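Local structure of LupI (Flavobacterium sp. YS-80-122, 6IY4) at residues 25-28 against 29-33; 37-40 against 41-44. The protein probably inhibits metalloendopeptidases as a small periplasmic beta-sheet protein of the Inh protease inhibitor family. All coordinates share one frame; numbering follows the deposited sequence.

Interaction 1. Residues 25-28 against 29-33; sequences TLKK and DRTFS. Unlike the reference sequence in segment 25-28: Leu26 (reference Ser).
Leu26 and Phe32 form the tight side of this local contact, where the chain leaves strand 22-26 and doubles back in a hairpin-like return with a single bridge. Its turn, Lys27 to Arg30, fits a type I turn plus G1 bulge, with Arg30 left-handed. The two side chains lie side by side and point the same way: Leu26 CD1 meets the edge of the phenyl ring near its plane, 3.8 Å from Phe32 CD1. Trp50 of strand 49-53 touches both residues and helps cover this buried side. Between the backbones, Lys27 N donates to Thr31 O, and Ser33 N reaches Thr25 O at 2.9 Å. Ser33 OG, held between its own backbone N and carbonyl carbon (chi1 69°), takes the N-H of Thr25 at 3.0 Å and also bonds Gln35 OE1. The solvent side is looser. There the aliphatic chain of Lys27 crosses Thr31, with Lys27 CE 3.5 Å from Thr31 OG1. Lys27 NZ stays 5.9 Å from Asp29 OD1, too far for a salt bridge. Asp29 OD1 instead takes two bonds from Thr31: N, in an Asx turn, approaches from above the carboxylate plane, and OG1 uses the syn lone pair at 2.6 Å. Two donors on one oxygen help hold the carboxylate in place; they, and more weakly the lysine, would probably favour its charged form.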
loop_
_atom_site.group_PDB
_atom_site.type_symbol
_atom_site.label_atom_id
_atom_site.label_comp_id
_atom_site.label_asym_id
_atom_site.label_seq_id
_atom_site.Cartn_x
_atom_site.Cartn_y
_atom_site.Cartn_z
ATOM N N THR A 25 6.436 3.645 -6.207
ATOM C CA THR A 25 6.615 4.969 -5.592
ATOM C C THR A 25 5.268 5.534 -5.134
ATOM O O THR A 25 4.323 5.609 -5.951
ATOM C CB THR A 25 7.246 5.967 -6.556
ATOM O OG1 THR A 25 8.461 5.413 -7.039
ATOM C CG2 THR A 25 7.509 7.266 -5.848
ATOM N N LEU A 26 5.209 5.925 -3.865
ATOM C CA LEU A 26 4.125 6.749 -3.291
ATOM C C LEU A 26 4.578 8.187 -3.458
ATOM O O LEU A 26 5.540 8.587 -2.822
ATOM C CB LEU A 26 3.838 6.385 -1.840
ATOM C CG LEU A 26 2.840 5.258 -1.630
ATOM C CD1 LEU A 26 3.360 3.918 -2.184
ATOM C CD2 LEU A 26 2.511 5.140 -0.150
ATOM N N LYS A 27 3.969 8.845 -4.433
ATOM C CA LYS A 27 4.321 10.233 -4.793
ATOM C C LYS A 27 3.816 11.189 -3.700
ATOM O O LYS A 27 2.765 10.954 -3.101
ATOM C CB LYS A 27 3.790 10.499 -6.198
ATOM C CG LYS A 27 4.388 9.606 -7.268
ATOM C CD LYS A 27 4.385 10.215 -8.640
ATOM C CE LYS A 27 3.365 9.608 -9.570
ATOM N NZ LYS A 27 3.589 10.090 -10.956
ATOM N N LYS A 28 4.525 12.279 -3.491
ATOM C CA LYS A 28 4.198 13.296 -2.448
ATOM C C LYS A 28 2.791 13.881 -2.608
ATOM O O LYS A 28 2.219 14.275 -1.572
ATOM C CB LYS A 28 5.267 14.384 -2.481
ATOM C CG LYS A 28 6.545 13.945 -1.786
ATOM C CD LYS A 28 7.512 15.067 -1.461
ATOM C CE LYS A 28 7.050 15.910 -0.300
ATOM N NZ LYS A 28 8.195 16.522 0.413
ATOM N N ASP A 29 2.234 13.831 -3.807
ATOM C CA ASP A 29 0.874 14.357 -4.126
ATOM C C ASP A 29 -0.202 13.268 -3.937
ATOM O O ASP A 29 -1.344 13.433 -4.407
ATOM C CB ASP A 29 0.852 14.950 -5.532
ATOM C CG ASP A 29 0.876 13.917 -6.636
ATOM O OD1 ASP A 29 1.077 12.715 -6.337
ATOM O OD2 ASP A 29 0.640 14.305 -7.782
ATOM N N ARG A 30 0.158 12.180 -3.265
ATOM C CA ARG A 30 -0.747 11.092 -2.829
ATOM C C ARG A 30 -1.246 10.275 -4.034
ATOM O O ARG A 30 -2.278 9.650 -3.919
ATOM C CB ARG A 30 -1.824 11.682 -1.902
ATOM C CG ARG A 30 -1.252 12.160 -0.573
ATOM C CD ARG A 30 -2.285 12.360 0.502
ATOM N NE ARG A 30 -3.291 13.292 0.019
ATOM C CZ ARG A 30 -4.517 12.961 -0.422
ATOM N NH1 ARG A 30 -4.937 11.703 -0.429
ATOM N NH2 ARG A 30 -5.335 13.899 -0.875
ATOM N N THR A 31 -0.474 10.169 -5.100
ATOM C CA THR A 31 -0.656 9.202 -6.181
ATOM C C THR A 31 0.474 8.195 -6.135
ATOM O O THR A 31 1.275 8.199 -5.192
ATOM C CB THR A 31 -0.736 9.901 -7.536
ATOM O OG1 THR A 31 0.491 10.580 -7.786
ATOM C CG2 THR A 31 -1.857 10.899 -7.511
ATOM N N PHE A 32 0.462 7.289 -7.097
ATOM C CA PHE A 32 1.462 6.222 -7.222
ATOM C C PHE A 32 2.136 6.256 -8.577
ATOM O O PHE A 32 1.532 6.702 -9.515
ATOM C CB PHE A 32 0.812 4.852 -7.157
ATOM C CG PHE A 32 -0.034 4.605 -5.934
ATOM C CD1 PHE A 32 0.527 4.150 -4.754
ATOM C CD2 PHE A 32 -1.412 4.792 -5.999
ATOM C CE1 PHE A 32 -0.282 3.882 -3.666
ATOM C CE2 PHE A 32 -2.216 4.524 -4.901
ATOM C CZ PHE A 32 -1.647 4.043 -3.744
ATOM N N SER A 33 3.344 5.744 -8.652
ATOM C CA SER A 33 3.950 5.419 -9.953
ATOM C C SER A 33 3.128 4.304 -10.628
ATOM O O SER A 33 2.306 3.633 -9.989
ATOM C CB SER A 33 5.397 5.070 -9.762
ATOM O OG SER A 33 5.536 3.846 -9.071
#

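Interaction 2. Residues 37-40 against 41-44; sequences SCLQ and AWLG
Successive i to i+3 backbone bonds wind residues 37-40 into a 3-10 helix that begins earlier in the chain and runs through Ala41: Ala41 N donates to Cys38 O at 3.2 Å and Trp42 N to Leu39 O at 2.9 Å. An i to i+4 bond, as in an alpha turn, follows, because Leu43 N also reaches Leu39 O, at 2.9 Å and almost in line with the carbonyl bond (C=O...N 171°), whereas Trp42 N comes from above the carbonyl plane. Two N-H groups therefore grip the single Leu39 oxygen and fix the chain where it leaves the helix. Leu39 and Trp42 carry the side-chain contact. In Leu39, CG anti to the carbonyl carbon (chi1 -58°) and CD1 extended (chi2 -175°) put CD2 at the indole edge, 3.6 Å from Trp42 CE3. Leu39 CB lies 4.1 Å from Leu43 CD1 in a looser apolar touch. Phe12 of strand 8-14 touches both Leu39 and Trp42, and Leu43 rests on Ser67 and Leu68 of strand 66-74, which joins the helix to the sheet. Cys38, bonded to Cys22 by a disulfide, ties the same helix to strand 22-26. Its sulfur makes an oblique sulfur-aromatic contact, Cys38 SG standing 5.5 Å from the centroid of the six-membered ring of Trp42. Cys38 O lies over one face of that indole, 4.2 Å above the plane and offset toward the rim.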
loop_
_atom_site.group_PDB
_atom_site.type_symbol
_atom_site.label_atom_id
_atom_site.label_comp_id
_atom_site.label_asym_id
_atom_site.label_seq_id
_atom_site.Cartn_x
_atom_site.Cartn_y
_atom_site.Cartn_z
ATOM N N SER A 37 0.044 -0.898 -10.716
ATOM C CA SER A 37 -0.693 -1.918 -11.511
ATOM C C SER A 37 -0.563 -3.309 -10.872
ATOM O O SER A 37 -1.536 -4.074 -10.920
ATOM C CB SER A 37 -0.209 -1.912 -12.947
ATOM O OG SER A 37 1.040 -2.583 -13.069
ATOM N N CYS A 38 0.575 -3.617 -10.240
ATOM C CA CYS A 38 0.851 -4.958 -9.669
ATOM C C CYS A 38 -0.136 -5.307 -8.561
ATOM O O CYS A 38 -0.412 -6.497 -8.356
ATOM C CB CYS A 38 2.237 -5.070 -9.060
ATOM S SG CYS A 38 2.525 -3.908 -7.691
ATOM N N LEU A 39 -0.699 -4.322 -7.878
ATOM C CA LEU A 39 -1.603 -4.609 -6.736
ATOM C C LEU A 39 -2.933 -5.162 -7.230
ATOM O O LEU A 39 -3.632 -5.761 -6.403
ATOM C CB LEU A 39 -1.830 -3.345 -5.902
ATOM C CG LEU A 39 -0.576 -2.694 -5.324
ATOM C CD1 LEU A 39 -0.964 -1.517 -4.423
ATOM C CD2 LEU A 39 0.273 -3.673 -4.529
ATOM N N GLN A 40 -3.236 -5.048 -8.526
ATOM C CA GLN A 40 -4.450 -5.647 -9.158
ATOM C C GLN A 40 -4.478 -7.162 -8.912
ATOM O O GLN A 40 -5.539 -7.728 -8.769
ATOM C CB GLN A 40 -4.444 -5.339 -10.663
ATOM C CG GLN A 40 -5.655 -5.863 -11.446
ATOM C CD GLN A 40 -5.470 -7.240 -12.053
ATOM O OE1 GLN A 40 -4.426 -7.874 -11.939
ATOM N NE2 GLN A 40 -6.500 -7.703 -12.734
ATOM N N ALA A 41 -3.332 -7.811 -8.854
ATOM C CA ALA A 41 -3.255 -9.268 -8.627
ATOM C C ALA A 41 -3.733 -9.590 -7.213
ATOM O O ALA A 41 -4.118 -10.765 -6.956
ATOM C CB ALA A 41 -1.845 -9.745 -8.830
ATOM N N TRP A 42 -3.733 -8.613 -6.303
ATOM C CA TRP A 42 -3.860 -8.903 -4.847
ATOM C C TRP A 42 -5.126 -8.269 -4.252
ATOM O O TRP A 42 -5.650 -8.775 -3.238
ATOM C CB TRP A 42 -2.603 -8.411 -4.117
ATOM C CG TRP A 42 -1.341 -9.099 -4.541
ATOM C CD1 TRP A 42 -1.207 -10.396 -4.945
ATOM C CD2 TRP A 42 -0.015 -8.542 -4.567
ATOM N NE1 TRP A 42 0.104 -10.679 -5.212
ATOM C CE2 TRP A 42 0.857 -9.554 -5.018
ATOM C CE3 TRP A 42 0.522 -7.295 -4.267
ATOM C CZ2 TRP A 42 2.227 -9.358 -5.169
ATOM C CZ3 TRP A 42 1.872 -7.096 -4.434
ATOM C CH2 TRP A 42 2.717 -8.110 -4.876
ATOM N N LEU A 43 -5.565 -7.151 -4.797
ATOM C CA LEU A 43 -6.693 -6.373 -4.247
ATOM C C LEU A 43 -7.837 -6.391 -5.266
ATOM O O LEU A 43 -7.542 -6.298 -6.483
ATOM C CB LEU A 43 -6.211 -4.940 -3.972
ATOM C CG LEU A 43 -5.065 -4.776 -2.978
ATOM C CD1 LEU A 43 -4.628 -3.332 -2.897
ATOM C CD2 LEU A 43 -5.424 -5.313 -1.606
ATOM N N GLY A 44 -9.058 -6.395 -4.750
ATOM C CA GLY A 44 -10.290 -6.277 -5.561
ATOM C C GLY A 44 -10.395 -4.936 -6.259
ATOM O O GLY A 44 -10.869 -4.865 -7.403
#

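Interactions 1 and 2 follow one another along the connection between strands 22-26 and 49-53, the two outermost strands of the seven-stranded antiparallel sheet, with their centres about 17 Å apart. Interaction 1 comes first, folding the chain back on the end of strand 22-26; interaction 2 comes later, as a 3-10 helix. They are close in sequence, separated by residues 34-36, and do not touch. They are tied to common elements nonetheless: the Cys22-Cys38 disulfide links the 3-10 helix to the strand on which interaction 1 begins, and Pro47 touches both Phe32 and Leu39. The long connection is thus held to the sheet at two separate places within the Inh family region.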